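Local coordinates for protein trans-4-hydroxy-L-proline dehydratase (Clostridioides difficile 70-100-2010, PDB 6VXC) that uses a glycyl radical to dehydrate trans-4-hydroxy-L-proline to (S)-1-pyrroline-5-carboxylate in the anaerobic breakdown of hydroxyproline, at residues 646-651 / 657-662; 466-471 / 522-527. All coordinates share one frame; numbering follows the deposited sequence.

Interaction 1: residues 646-651 / 657-662; sequences EVTGRP and EYRVDM
Tyr658 is held to the turn by two backbone bonds: Gly649 N donates to Tyr658 O over 2.9 Å, and Tyr658 N donates to Arg650 O over 2.8 Å. Gly649 is the third residue of a type II turn from Val647 to Arg650, and its positive phi suits glycine. Beside these bonds Val647 CB meets Val660 CG2 at 3.6 Å, the two compact valines fitting closely where the helix end meets the strand, and Val647 CG1, anti to its own N (chi1 172°), leans on Tyr658 CB at 3.9 Å. The Tyr658 ring turns its edge to the carbonyl oxygens of Arg650 and Pro651. This is the return from helix 630-647 into strand 657-661, an outer strand of a three-stranded parallel sheet, next to strand 565-573. A water bridges Thr648 OG1 to Val660 N, the latter bond weak; Thr648 OG1 also bonds Tyr644 O. Farther out, Arg650 reaches back side-on to the helix: its NE meets Glu646 O at 2.9 Å in the guanidinium plane, and its NH2 forms a salt bridge to Glu646 OE2. On the strand, Arg659 NH2 pairs with Glu657 OE2 at 2.8 Å, approaching from the anti side and out of the carboxylate plane.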
ATOM      1  N   GLU A 646      -3.470 -17.697  15.177  1.00 13.34           N
ATOM      2  CA  GLU A 646      -4.112 -18.469  14.121  1.00 10.77           C
ATOM      3  C   GLU A 646      -3.374 -18.353  12.793  1.00 13.35           C
ATOM      4  O   GLU A 646      -3.354 -19.316  12.012  1.00 14.09           O
ATOM      5  CB  GLU A 646      -5.556 -18.009  13.970  1.00 11.82           C
ATOM      6  CG  GLU A 646      -6.375 -18.842  13.024  1.00 12.73           C
ATOM      7  CD  GLU A 646      -6.438 -20.278  13.462  1.00 13.64           C
ATOM      8  OE1 GLU A 646      -6.772 -20.530  14.645  1.00 17.58           O
ATOM      9  OE2 GLU A 646      -6.151 -21.146  12.618  1.00 17.35           O
ATOM     10  N   VAL A 647      -2.743 -17.213  12.530  1.00 12.50           N
ATOM     11  CA  VAL A 647      -2.145 -16.935  11.229  1.00 10.72           C
ATOM     12  C   VAL A 647      -0.640 -17.191  11.213  1.00 10.90           C
ATOM     13  O   VAL A 647      -0.122 -17.794  10.275  1.00 11.47           O
ATOM     14  CB  VAL A 647      -2.471 -15.491  10.783  1.00  9.18           C
ATOM     15  CG1 VAL A 647      -1.675 -15.138   9.520  1.00  9.60           C
ATOM     16  CG2 VAL A 647      -3.942 -15.353  10.526  1.00  9.85           C
ATOM     17  N   THR A 648       0.081 -16.731  12.238  1.00 13.13           N
ATOM     18  CA  THR A 648       1.537 -16.608  12.157  1.00 11.13           C
ATOM     19  C   THR A 648       2.258 -17.962  12.145  1.00 11.33           C
ATOM     20  O   THR A 648       2.011 -18.830  12.986  1.00 12.00           O
ATOM     21  CB  THR A 648       2.049 -15.776  13.336  1.00 10.95           C
ATOM     22  OG1 THR A 648       1.385 -14.508  13.362  1.00 12.31           O
ATOM     23  CG2 THR A 648       3.551 -15.561  13.228  1.00 11.52           C
ATOM     24  N   GLY A 649       3.219 -18.108  11.240  1.00 14.11           N
ATOM     25  CA  GLY A 649       4.011 -19.316  11.177  1.00 16.46           C
ATOM     26  C   GLY A 649       3.476 -20.368  10.234  1.00 16.22           C
ATOM     27  O   GLY A 649       4.151 -21.371  10.008  1.00 15.10           O
ATOM     28  N   ARG A 650       2.284 -20.184   9.688  1.00 13.55           N
ATOM     29  CA  ARG A 650       1.853 -21.074   8.631  1.00 14.57           C
ATOM     30  C   ARG A 650       2.808 -20.928   7.447  1.00 14.50           C
ATOM     31  O   ARG A 650       3.197 -19.811   7.110  1.00 15.00           O
ATOM     32  CB  ARG A 650       0.434 -20.747   8.176  1.00 13.28           C
ATOM     33  CG  ARG A 650      -0.642 -20.945   9.205  1.00 14.19           C
ATOM     34  CD  ARG A 650      -1.934 -20.468   8.608  1.00 13.12           C
ATOM     35  NE  ARG A 650      -3.065 -20.679   9.501  1.00 14.79           N
ATOM     36  CZ  ARG A 650      -4.056 -21.541   9.286  1.00 14.71           C
ATOM     37  NH1 ARG A 650      -4.061 -22.297   8.197  1.00 16.18           N
ATOM     38  NH2 ARG A 650      -5.047 -21.631  10.158  1.00 12.92           N
ATOM     39  N   PRO A 651       3.177 -22.024   6.784  1.00 13.23           N
ATOM     40  CA  PRO A 651       4.129 -21.930   5.665  1.00 10.31           C
ATOM     41  C   PRO A 651       3.502 -21.319   4.422  1.00 12.03           C
ATOM     42  O   PRO A 651       2.311 -21.468   4.163  1.00 12.89           O
ATOM     43  CB  PRO A 651       4.526 -23.391   5.405  1.00 12.24           C
ATOM     44  CG  PRO A 651       3.456 -24.234   6.068  1.00 16.16           C
ATOM     45  CD  PRO A 651       2.568 -23.357   6.907  1.00 13.99           C
ATOM     46  N   GLU A 657       6.842 -17.710   5.540  1.00 13.06           N
ATOM     47  CA  GLU A 657       5.778 -17.969   6.503  1.00 10.82           C
ATOM     48  C   GLU A 657       4.789 -16.808   6.518  1.00 13.19           C
ATOM     49  O   GLU A 657       5.087 -15.695   6.072  1.00 12.56           O
ATOM     50  CB  GLU A 657       6.325 -18.189   7.912  1.00 13.57           C
ATOM     51  CG  GLU A 657       6.766 -16.913   8.580  1.00 16.52           C
ATOM     52  CD  GLU A 657       7.231 -17.098  10.026  1.00 20.01           C
ATOM     53  OE1 GLU A 657       7.233 -18.249  10.528  1.00 20.10           O
ATOM     54  OE2 GLU A 657       7.607 -16.077  10.653  1.00 19.10           O
ATOM     55  N   TYR A 658       3.603 -17.090   7.055  1.00 11.42           N
ATOM     56  CA  TYR A 658       2.575 -16.081   7.235  1.00 11.88           C
ATOM     57  C   TYR A 658       2.828 -15.287   8.505  1.00 11.29           C
ATOM     58  O   TYR A 658       3.359 -15.806   9.495  1.00 11.73           O
ATOM     59  CB  TYR A 658       1.177 -16.714   7.294  1.00 11.70           C
ATOM     60  CG  TYR A 658       0.605 -16.871   5.929  1.00 13.22           C
ATOM     61  CD1 TYR A 658       0.915 -17.985   5.156  1.00 11.75           C
ATOM     62  CD2 TYR A 658      -0.197 -15.885   5.376  1.00 11.82           C
ATOM     63  CE1 TYR A 658       0.422 -18.122   3.900  1.00 11.98           C
ATOM     64  CE2 TYR A 658      -0.701 -16.015   4.097  1.00 10.13           C
ATOM     65  CZ  TYR A 658      -0.381 -17.141   3.369  1.00 12.33           C
ATOM     66  OH  TYR A 658      -0.862 -17.279   2.101  1.00 15.24           O
ATOM     67  N   ARG A 659       2.481 -14.007   8.445  1.00 12.61           N
ATOM     68  CA  ARG A 659       2.523 -13.118   9.592  1.00  9.07           C
ATOM     69  C   ARG A 659       1.310 -12.190   9.526  1.00 10.94           C
ATOM     70  O   ARG A 659       0.509 -12.243   8.595  1.00 10.72           O
ATOM     71  CB  ARG A 659       3.846 -12.340   9.645  1.00  9.81           C
ATOM     72  CG  ARG A 659       5.109 -13.245   9.676  1.00 12.45           C
ATOM     73  CD  ARG A 659       6.397 -12.460   9.948  1.00 11.11           C
ATOM     74  NE  ARG A 659       6.395 -11.939  11.310  1.00 11.71           N
ATOM     75  CZ  ARG A 659       6.604 -12.675  12.396  1.00 13.25           C
ATOM     76  NH1 ARG A 659       6.577 -12.107  13.600  1.00 13.15           N
ATOM     77  NH2 ARG A 659       6.865 -13.974  12.280  1.00 11.18           N
ATOM     78  N   VAL A 660       1.206 -11.293  10.494  1.00  9.37           N
ATOM     79  CA  VAL A 660      -0.024 -10.561  10.741  1.00  9.93           C
ATOM     80  C   VAL A 660       0.275  -9.065  10.712  1.00 11.74           C
ATOM     81  O   VAL A 660       1.351  -8.639  11.139  1.00 12.61           O
ATOM     82  CB  VAL A 660      -0.592 -11.058  12.090  1.00 13.49           C
ATOM     83  CG1 VAL A 660      -0.915  -9.973  13.034  1.00 16.21           C
ATOM     84  CG2 VAL A 660      -1.735 -12.095  11.865  1.00 11.83           C
ATOM     85  N   ASP A 661      -0.649  -8.279  10.144  1.00 13.95           N
ATOM     86  CA  ASP A 661      -0.637  -6.821  10.262  1.00 12.99           C
ATOM     87  C   ASP A 661      -2.080  -6.320  10.380  1.00 13.71           C
ATOM     88  O   ASP A 661      -3.036  -7.083  10.218  1.00 15.29           O
ATOM     89  CB  ASP A 661       0.133  -6.147   9.091  1.00 10.29           C
ATOM     90  CG  ASP A 661      -0.419  -6.490   7.712  1.00 13.62           C
ATOM     91  OD1 ASP A 661      -1.579  -6.924   7.637  1.00 17.19           O
ATOM     92  OD2 ASP A 661       0.307  -6.306   6.682  1.00 14.25           O
ATOM     93  N   MET A 662      -2.235  -5.023  10.677  1.00 11.93           N
ATOM     94  CA  MET A 662      -3.535  -4.447  11.026  1.00 12.83           C
ATOM     95  C   MET A 662      -3.697  -3.099  10.328  1.00 12.94           C
ATOM     96  O   MET A 662      -3.227  -2.075  10.841  1.00 12.75           O
ATOM     97  CB  MET A 662      -3.653  -4.293  12.536  1.00 13.17           C
ATOM     98  CG  MET A 662      -3.144  -5.518  13.283  1.00 16.61           C
ATOM     99  SD  MET A 662      -4.409  -6.786  13.359  1.00 23.40           S
ATOM    100  CE  MET A 662      -5.466  -6.016  14.575  1.00 14.29           C
TER
HETATM  101  O   HOH W   1       2.895 -12.084  12.862  1.00  8.18           O

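Interaction 2: residues 466-471 / 522-527; sequences VLTGYM and DIKIEG
Thr468 receives the end of Lys524 on its backbone: Lys524 NZ donates to Thr468 O at 2.8 Å, coming from above the carbonyl plane. Alongside, Thr468 OG1 lies 3.6 Å from Lys524 CE, but this hydroxyl has its main polar partner in Tyr569 O of the adjoining strand. Next comes Gly469, whose CA is 4.1 Å from Lys524 NZ. Glycine suits the phi of 147° and, having no side chain, leaves room for the lysine end. At Met471 the contact turns apolar. CG stands anti to the backbone N (chi1 -175°), and bends at the next two torsions bring the flexible thioether's CE to 3.8 Å from Lys524 CB. The lysine thus serves both ends, with methylenes against methionine and a side chain long enough to span the gap between the segments, whose axes come within 10.0 Å. Its buried ammonium is further satisfied by a salt bridge to Glu171 and by Thr170 O, which would probably keep it protonated. Segments 466-471 and 522-527 run in roughly opposite senses, 148° between their directions: a helix laid on the outer strand of a parallel sheet, consistent with the alpha/beta barrel of glycyl radical enzymes.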
ATOM      1  N   VAL A 466       4.180 -10.035   0.924  1.00 15.49           N
ATOM      2  CA  VAL A 466       2.982  -9.944   0.099  1.00 12.86           C
ATOM      3  C   VAL A 466       1.752  -9.872   1.003  1.00  9.84           C
ATOM      4  O   VAL A 466       1.558 -10.720   1.879  1.00 10.54           O
ATOM      5  CB  VAL A 466       2.892 -11.137  -0.871  1.00 11.35           C
ATOM      6  CG1 VAL A 466       1.597 -11.084  -1.676  1.00  8.78           C
ATOM      7  CG2 VAL A 466       4.115 -11.184  -1.810  1.00 12.95           C
ATOM      8  N   LEU A 467       0.922  -8.859   0.783  1.00 12.94           N
ATOM      9  CA  LEU A 467      -0.391  -8.779   1.412  1.00 12.08           C
ATOM     10  C   LEU A 467      -1.369  -9.587   0.567  1.00 10.80           C
ATOM     11  O   LEU A 467      -1.363  -9.469  -0.663  1.00 12.96           O
ATOM     12  CB  LEU A 467      -0.856  -7.325   1.501  1.00 11.62           C
ATOM     13  CG  LEU A 467      -0.444  -6.512   2.740  1.00 12.67           C
ATOM     14  CD1 LEU A 467       1.039  -6.611   2.986  1.00 13.57           C
ATOM     15  CD2 LEU A 467      -0.853  -5.059   2.589  1.00 14.71           C
ATOM     16  N   THR A 468      -2.196 -10.424   1.206  1.00 10.93           N
ATOM     17  CA  THR A 468      -3.111 -11.267   0.437  1.00 11.65           C
ATOM     18  C   THR A 468      -4.576 -10.845   0.524  1.00 11.58           C
ATOM     19  O   THR A 468      -5.381 -11.332  -0.277  1.00 14.74           O
ATOM     20  CB  THR A 468      -2.987 -12.756   0.845  1.00 12.15           C
ATOM     21  OG1 THR A 468      -3.421 -12.942   2.193  1.00  9.92           O
ATOM     22  CG2 THR A 468      -1.546 -13.279   0.697  1.00  9.20           C
ATOM     23  N   GLY A 469      -4.942  -9.972   1.453  1.00  9.31           N
ATOM     24  CA  GLY A 469      -6.297  -9.471   1.562  1.00 10.18           C
ATOM     25  C   GLY A 469      -6.670  -9.184   3.006  1.00 11.20           C
ATOM     26  O   GLY A 469      -6.064  -9.688   3.945  1.00 11.29           O
ATOM     27  N   TYR A 470      -7.718  -8.367   3.175  1.00 11.04           N
ATOM     28  CA  TYR A 470      -8.250  -7.998   4.490  1.00  9.55           C
ATOM     29  C   TYR A 470      -9.167  -9.101   5.031  1.00 10.66           C
ATOM     30  O   TYR A 470      -9.816  -9.817   4.273  1.00 11.84           O
ATOM     31  CB  TYR A 470      -9.035  -6.678   4.406  1.00 11.32           C
ATOM     32  CG  TYR A 470      -8.210  -5.554   3.842  1.00 13.23           C
ATOM     33  CD1 TYR A 470      -7.318  -4.851   4.640  1.00 13.03           C
ATOM     34  CD2 TYR A 470      -8.286  -5.233   2.501  1.00 12.34           C
ATOM     35  CE1 TYR A 470      -6.528  -3.831   4.102  1.00 12.20           C
ATOM     36  CE2 TYR A 470      -7.505  -4.229   1.950  1.00 12.33           C
ATOM     37  CZ  TYR A 470      -6.629  -3.524   2.755  1.00 12.31           C
ATOM     38  OH  TYR A 470      -5.855  -2.528   2.206  1.00 12.01           O
ATOM     39  N   MET A 471      -9.211  -9.221   6.359  1.00 10.90           N
ATOM     40  CA  MET A 471     -10.020 -10.216   7.052  1.00 10.61           C
ATOM     41  C   MET A 471     -11.015  -9.486   7.946  1.00 13.20           C
ATOM     42  O   MET A 471     -10.613  -8.688   8.798  1.00 11.76           O
ATOM     43  CB  MET A 471      -9.137 -11.156   7.880  1.00 10.95           C
ATOM     44  CG  MET A 471      -9.881 -12.318   8.553  1.00 21.62           C
ATOM     45  SD  MET A 471     -10.660 -13.449   7.405  1.00 70.11           S
ATOM     46  CE  MET A 471      -9.272 -13.966   6.394  1.00 19.95           C
ATOM     47  N   ASP A 522      -8.358 -20.866   7.618  1.00 12.13           N
ATOM     48  CA  ASP A 522      -8.069 -22.042   6.797  1.00 13.00           C
ATOM     49  C   ASP A 522      -8.573 -21.850   5.366  1.00 11.19           C
ATOM     50  O   ASP A 522      -7.865 -22.164   4.404  1.00 12.46           O
ATOM     51  CB  ASP A 522      -8.697 -23.294   7.412  1.00 11.69           C
ATOM     52  CG  ASP A 522      -7.809 -23.966   8.450  1.00 12.99           C
ATOM     53  OD1 ASP A 522      -6.654 -23.544   8.645  1.00 16.08           O
ATOM     54  OD2 ASP A 522      -8.278 -24.945   9.074  1.00 16.46           O
ATOM     55  N   ILE A 523      -9.796 -21.332   5.208  1.00 13.38           N
ATOM     56  CA  ILE A 523     -10.348 -21.099   3.871  1.00 10.56           C
ATOM     57  C   ILE A 523      -9.474 -20.124   3.092  1.00 12.08           C
ATOM     58  O   ILE A 523      -9.168 -20.341   1.913  1.00 15.15           O
ATOM     59  CB  ILE A 523     -11.793 -20.581   3.964  1.00 10.77           C
ATOM     60  CG1 ILE A 523     -12.737 -21.680   4.422  1.00 14.61           C
ATOM     61  CG2 ILE A 523     -12.251 -19.988   2.621  1.00 11.90           C
ATOM     62  CD1 ILE A 523     -14.156 -21.165   4.588  1.00 20.85           C
ATOM     63  N   LYS A 524      -9.116 -19.002   3.728  1.00 13.03           N
ATOM     64  CA  LYS A 524      -8.321 -17.968   3.067  1.00 12.19           C
ATOM     65  C   LYS A 524      -6.947 -18.494   2.668  1.00 11.15           C
ATOM     66  O   LYS A 524      -6.465 -18.228   1.567  1.00 13.62           O
ATOM     67  CB  LYS A 524      -8.188 -16.752   3.987  1.00 12.79           C
ATOM     68  CG  LYS A 524      -7.256 -15.646   3.488  1.00 14.04           C
ATOM     69  CD  LYS A 524      -7.747 -15.028   2.188  1.00 11.71           C
ATOM     70  CE  LYS A 524      -6.917 -13.796   1.822  1.00 12.21           C
ATOM     71  NZ  LYS A 524      -7.121 -13.370   0.415  1.00 11.23           N
ATOM     72  N   ILE A 525      -6.293 -19.218   3.570  1.00 12.02           N
ATOM     73  CA  ILE A 525      -4.939 -19.701   3.327  1.00 12.56           C
ATOM     74  C   ILE A 525      -4.921 -20.709   2.181  1.00 12.59           C
ATOM     75  O   ILE A 525      -4.024 -20.689   1.335  1.00 12.48           O
ATOM     76  CB  ILE A 525      -4.361 -20.312   4.621  1.00 14.97           C
ATOM     77  CG1 ILE A 525      -4.253 -19.272   5.747  1.00 15.48           C
ATOM     78  CG2 ILE A 525      -3.008 -20.950   4.358  1.00 16.31           C
ATOM     79  CD1 ILE A 525      -3.012 -18.441   5.720  1.00 15.55           C
ATOM     80  N   GLU A 526      -5.913 -21.598   2.127  1.00 13.06           N
ATOM     81  CA  GLU A 526      -5.970 -22.564   1.030  1.00 14.06           C
ATOM     82  C   GLU A 526      -6.084 -21.866  -0.319  1.00 12.75           C
ATOM     83  O   GLU A 526      -5.366 -22.205  -1.261  1.00 14.10           O
ATOM     84  CB  GLU A 526      -7.128 -23.542   1.237  1.00 14.11           C
ATOM     85  CG  GLU A 526      -7.381 -24.413   0.022  1.00 19.64           C
ATOM     86  CD  GLU A 526      -8.356 -25.566   0.288  1.00 26.61           C
ATOM     87  OE1 GLU A 526      -9.060 -25.544   1.318  1.00 29.56           O
ATOM     88  OE2 GLU A 526      -8.437 -26.471  -0.570  1.00 29.82           O
ATOM     89  N   GLY A 527      -6.970 -20.877  -0.424  1.00 13.44           N
ATOM     90  CA  GLY A 527      -7.017 -20.073  -1.633  1.00 12.92           C
ATOM     91  C   GLY A 527      -5.713 -19.335  -1.889  1.00 12.51           C
ATOM     92  O   GLY A 527      -5.219 -19.304  -3.016  1.00 12.89           O
TER

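How the interactions relate
The two contacts lie at opposite outer strands of one three-stranded parallel sheet, with strand 565-573 between them, and their centres are about 10 Å apart. Helix 506-538 ties them together. Asp522 OD1 forms a 2.9 Å salt bridge with Arg650 NH1, while Ile525 CD1 packs at 3.7 Å against both Arg650 CD and Tyr658 CE2. Thus the helix that sends Lys524 to strand 463-472 in interaction 2 also touches the turn of interaction 1 through Asp522 and Ile525. Both lie in the neighbourhood of Glu456, the probable proton acceptor: its side chain is about 10 Å from that of Arg659 and about 11 Å from Gly469, which has no side chain, beyond direct contact.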